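Local coordinates for protein peptidoglycan-N-acetylglucosamine deacetylase BC_1960 (Bacillus cereus, PDB 5O6Y) that removes acetyl groups from the N-acetylglucosamine residues of peptidoglycan, and also acts on soluble chitin and N-acetylchitooligomers, using zinc, at residues I76-Y81 and I99-I104. Sequence-based numbering, arbitrary orientation.
Sequences IGNHTY and IKTEEI. With 5YA (4-naphthalen-1-yl-~{N}-oxidanyl-benzamide), chain H.
A cation-pi contact marks the outer side of this pairing: the ammonium of K100 lies over one face of the Y81 ring, with NZ 3.5 Å from the ring centroid. The setting is the NodB homology domain of polysaccharide deacetylases, a distorted beta/alpha barrel, at the C-terminal end of parallel strand 75-78, where the chain turns past helix 91-109. The K100 chain is extended throughout, starting with CG anti to the backbone N (chi1 -171°). It runs across the tyrosine, and CE also makes a CH-pi contact with the same face. NZ is shifted from the ring centre toward the hydroxyl end, nearest to CZ of Y81. At the ring edge, in its plane, the I104 methyl CD1 touches CE1 of Y81 at 3.9 Å. Y81 OH is hydrogen-bonded to E60, which ties the ring to helix 56-61.

Deeper in, the side chains of N78 and T101 cross at a slant, with the methyl CG2 of T101 3.2 Å from OD1 of N78. The same OD1 accepts from the backbone N of T80 at 3.0 Å, in the carbonyl plane, and closes an Asx turn. T101 OG1 lies 3.0 Å from Y81 N, but the angle is poor and the pair is not a hydrogen bond. OG1 bonds Q97 O within its own helix instead. Q97 OE1 in turn accepts from Y81 N.

The Asx turn spans H79, an experimentally established zinc ligand. CB of H79 points away from the helix, and NE2 donates to O2 of the bound hydroxamate at 2.7 Å. Its ND1 is hydrogen-bonded to R117 O. E102 forms a salt bridge with R214. At the other end of the N78 amide, ND2 bonds to I98 O of helix 91-109 and, at 3.3 Å, to a water that donates to E102 OE2 at 2.8 Å.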
ATOM      1  N   ILE A  76       5.105   2.378  -6.285  1.00  8.39           N
ATOM      2  CA  ILE A  76       3.694   2.601  -6.574  1.00  6.38           C
ATOM      3  C   ILE A  76       3.007   1.255  -6.755  1.00  5.15           C
ATOM      4  O   ILE A  76       3.544   0.355  -7.411  1.00  8.27           O
ATOM      5  CB  ILE A  76       3.528   3.492  -7.823  1.00 12.49           C
ATOM      6  CG1 ILE A  76       3.946   4.929  -7.503  1.00  5.75           C
ATOM      7  CG2 ILE A  76       2.101   3.432  -8.362  1.00  5.34           C
ATOM      8  CD1 ILE A  76       4.113   5.807  -8.721  1.00 12.60           C
ATOM      9  N   GLY A  77       1.822   1.116  -6.164  1.00  6.81           N
ATOM     10  CA  GLY A  77       1.037  -0.098  -6.293  1.00  5.02           C
ATOM     11  C   GLY A  77      -0.341   0.133  -6.881  1.00  8.40           C
ATOM     12  O   GLY A  77      -0.851   1.257  -6.865  1.00  5.07           O
ATOM     13  N   ASN A  78      -0.956  -0.932  -7.389  1.00  5.02           N
ATOM     14  CA  ASN A  78      -2.244  -0.853  -8.069  1.00  5.05           C
ATOM     15  C   ASN A  78      -3.368  -1.086  -7.064  1.00  8.31           C
ATOM     16  O   ASN A  78      -3.446  -2.156  -6.450  1.00  4.85           O
ATOM     17  CB  ASN A  78      -2.299  -1.884  -9.197  1.00  5.10           C
ATOM     18  CG  ASN A  78      -3.464  -1.664 -10.143  1.00  7.59           C
ATOM     19  OD1 ASN A  78      -4.530  -1.187  -9.748  1.00  5.12           O
ATOM     20  ND2 ASN A  78      -3.266  -2.022 -11.406  1.00  6.28           N
ATOM     21  N   HIS A  79      -4.244  -0.093  -6.906  1.00  8.58           N
ATOM     22  CA  HIS A  79      -5.345  -0.156  -5.951  1.00 11.65           C
ATOM     23  C   HIS A  79      -6.698  -0.110  -6.657  1.00  9.77           C
ATOM     24  O   HIS A  79      -7.674   0.404  -6.105  1.00  6.12           O
ATOM     25  CB  HIS A  79      -5.229   0.975  -4.927  1.00  4.82           C
ATOM     26  CG  HIS A  79      -5.961   0.715  -3.646  1.00  4.71           C
ATOM     27  ND1 HIS A  79      -6.157  -0.553  -3.142  1.00  4.77           N
ATOM     28  CD2 HIS A  79      -6.545   1.563  -2.766  1.00  4.67           C
ATOM     29  CE1 HIS A  79      -6.828  -0.475  -2.007  1.00  4.53           C
ATOM     30  NE2 HIS A  79      -7.077   0.798  -1.756  1.00  4.56           N
ATOM     31  N   THR A  80      -6.761  -0.660  -7.875  1.00  9.04           N
ATOM     32  CA  THR A  80      -7.911  -0.605  -8.782  1.00  5.28           C
ATOM     33  C   THR A  80      -8.233   0.825  -9.201  1.00 12.45           C
ATOM     34  O   THR A  80      -7.593   1.778  -8.744  1.00  5.10           O
ATOM     35  CB  THR A  80      -9.162  -1.257  -8.174  1.00  8.40           C
ATOM     36  OG1 THR A  80      -9.733  -0.389  -7.187  1.00  7.88           O
ATOM     37  CG2 THR A  80      -8.829  -2.606  -7.548  1.00  5.36           C
ATOM     38  N   TYR A  81      -9.229   0.979 -10.076  1.00 18.46           N
ATOM     39  CA  TYR A  81      -9.563   2.273 -10.665  1.00  6.24           C
ATOM     40  C   TYR A  81     -10.553   3.059  -9.807  1.00 10.00           C
ATOM     41  O   TYR A  81     -10.257   4.181  -9.383  1.00 13.09           O
ATOM     42  CB  TYR A  81     -10.120   2.074 -12.080  1.00 21.96           C
ATOM     43  CG  TYR A  81     -10.505   3.363 -12.773  1.00 26.66           C
ATOM     44  CD1 TYR A  81      -9.562   4.111 -13.465  1.00 26.48           C
ATOM     45  CD2 TYR A  81     -11.814   3.832 -12.735  1.00 25.88           C
ATOM     46  CE1 TYR A  81      -9.909   5.291 -14.096  1.00 28.71           C
ATOM     47  CE2 TYR A  81     -12.170   5.011 -13.363  1.00 21.66           C
ATOM     48  CZ  TYR A  81     -11.215   5.737 -14.042  1.00 27.67           C
ATOM     49  OH  TYR A  81     -11.565   6.911 -14.671  1.00 31.59           O
ATOM     50  N   ILE A  99      -6.256  -3.726 -15.372  1.00 16.72           N
ATOM     51  CA  ILE A  99      -5.508  -3.344 -16.569  1.00 10.31           C
ATOM     52  C   ILE A  99      -5.651  -1.857 -16.859  1.00 11.60           C
ATOM     53  O   ILE A  99      -4.703  -1.214 -17.328  1.00 14.32           O
ATOM     54  CB  ILE A  99      -5.960  -4.203 -17.767  1.00 12.04           C
ATOM     55  CG1 ILE A  99      -5.723  -5.686 -17.475  1.00 10.27           C
ATOM     56  CG2 ILE A  99      -5.231  -3.791 -19.038  1.00 11.14           C
ATOM     57  CD1 ILE A  99      -6.259  -6.612 -18.548  1.00 14.14           C
ATOM     58  N   LYS A 100      -6.823  -1.282 -16.585  1.00 18.48           N
ATOM     59  CA  LYS A 100      -7.015   0.148 -16.804  1.00 17.36           C
ATOM     60  C   LYS A 100      -6.104   0.964 -15.897  1.00 16.26           C
ATOM     61  O   LYS A 100      -5.413   1.884 -16.352  1.00 19.67           O
ATOM     62  CB  LYS A 100      -8.481   0.514 -16.574  1.00 21.01           C
ATOM     63  CG  LYS A 100      -8.869   1.922 -16.978  1.00 32.97           C
ATOM     64  CD  LYS A 100     -10.337   2.174 -16.655  1.00 43.56           C
ATOM     65  CE  LYS A 100     -10.778   3.565 -17.078  1.00 46.59           C
ATOM     66  NZ  LYS A 100     -12.159   3.866 -16.608  1.00 46.07           N
ATOM     67  N   THR A 101      -6.086   0.635 -14.603  1.00 14.52           N
ATOM     68  CA  THR A 101      -5.223   1.346 -13.666  1.00  9.72           C
ATOM     69  C   THR A 101      -3.754   1.142 -14.009  1.00 18.05           C
ATOM     70  O   THR A 101      -2.941   2.065 -13.872  1.00  5.62           O
ATOM     71  CB  THR A 101      -5.509   0.880 -12.238  1.00 14.14           C
ATOM     72  OG1 THR A 101      -6.902   1.052 -11.951  1.00  8.30           O
ATOM     73  CG2 THR A 101      -4.687   1.681 -11.235  1.00  5.34           C
ATOM     74  N   GLU A 102      -3.395  -0.058 -14.467  1.00  5.57           N
ATOM     75  CA  GLU A 102      -2.004  -0.328 -14.808  1.00  5.62           C
ATOM     76  C   GLU A 102      -1.520   0.583 -15.929  1.00 17.01           C
ATOM     77  O   GLU A 102      -0.418   1.138 -15.854  1.00 20.79           O
ATOM     78  CB  GLU A 102      -1.836  -1.795 -15.197  1.00  5.61           C
ATOM     79  CG  GLU A 102      -0.416  -2.160 -15.576  1.00 25.01           C
ATOM     80  CD  GLU A 102      -0.195  -3.656 -15.639  1.00 38.02           C
ATOM     81  OE1 GLU A 102      -0.662  -4.289 -16.610  1.00 42.33           O
ATOM     82  OE2 GLU A 102       0.442  -4.201 -14.712  1.00 43.61           O
ATOM     83  N   GLU A 103      -2.334   0.756 -16.974  1.00 22.03           N
ATOM     84  CA  GLU A 103      -1.935   1.612 -18.086  1.00 20.05           C
ATOM     85  C   GLU A 103      -1.801   3.069 -17.659  1.00 15.76           C
ATOM     86  O   GLU A 103      -0.920   3.779 -18.156  1.00 21.37           O
ATOM     87  CB  GLU A 103      -2.936   1.477 -19.234  1.00 24.53           C
ATOM     88  CG  GLU A 103      -3.078   0.052 -19.753  1.00 36.77           C
ATOM     89  CD  GLU A 103      -4.117  -0.074 -20.850  1.00 50.88           C
ATOM     90  OE1 GLU A 103      -3.800  -0.661 -21.907  1.00 55.35           O
ATOM     91  OE2 GLU A 103      -5.249   0.418 -20.659  1.00 57.03           O
ATOM     92  N   ILE A 104      -2.648   3.528 -16.736  1.00  7.37           N
ATOM     93  CA  ILE A 104      -2.541   4.900 -16.251  1.00  9.09           C
ATOM     94  C   ILE A 104      -1.255   5.085 -15.454  1.00 18.58           C
ATOM     95  O   ILE A 104      -0.531   6.070 -15.639  1.00 18.87           O
ATOM     96  CB  ILE A 104      -3.782   5.273 -15.419  1.00 10.60           C
ATOM     97  CG1 ILE A 104      -5.034   5.280 -16.301  1.00 22.79           C
ATOM     98  CG2 ILE A 104      -3.589   6.617 -14.739  1.00  8.59           C
ATOM     99  CD1 ILE A 104      -6.304   5.640 -15.562  1.00  5.86           C
TER
HETATM  100  C1  5YA H 304     -10.861  -1.785   9.194  0.66 46.63           C
HETATM  101  C2  5YA H 304     -10.483  -1.245   7.960  0.66 46.94           C
HETATM  102  C3  5YA H 304     -10.476  -2.024   6.804  0.66 47.44           C
HETATM  103  C4  5YA H 304     -10.845  -3.403   6.883  0.66 48.25           C
HETATM  104  C5  5YA H 304     -11.230  -3.953   8.142  0.66 48.20           C
HETATM  105  C6  5YA H 304     -11.233  -3.123   9.302  0.66 47.55           C
HETATM  106  C7  5YA H 304     -10.848  -4.244   5.731  0.66 46.57           C
HETATM  107  C8  5YA H 304     -11.219  -5.580   5.848  0.66 44.62           C
HETATM  108  O1  5YA H 304      -7.601  -0.158   1.325  0.66 29.49           O
HETATM  109  C9  5YA H 304     -11.595  -6.117   7.083  0.66 42.16           C
HETATM  110  C10 5YA H 304     -11.606  -5.325   8.227  0.66 44.42           C
HETATM  111  C11 5YA H 304     -10.056  -1.409   5.511  0.66 43.99           C
HETATM  112  C12 5YA H 304      -8.807  -1.718   5.008  0.66 42.68           C
HETATM  113  C13 5YA H 304      -8.375  -1.170   3.817  0.66 43.10           C
HETATM  114  N1  5YA H 304      -9.301   1.267   1.222  0.66 30.81           N
HETATM  115  C14 5YA H 304      -9.181  -0.294   3.121  0.66 37.31           C
HETATM  116  C15 5YA H 304     -10.435   0.032   3.620  0.66 39.66           C
HETATM  117  C16 5YA H 304     -10.872  -0.524   4.817  0.66 41.40           C
HETATM  118  C17 5YA H 304      -8.642   0.284   1.811  0.66 32.47           C
HETATM  119  O2  5YA H 304      -8.804   1.804   0.021  0.66  4.46           O
HETATM  120  O   HOH W   1      -0.258  -2.760 -12.432  1.00  9.65           O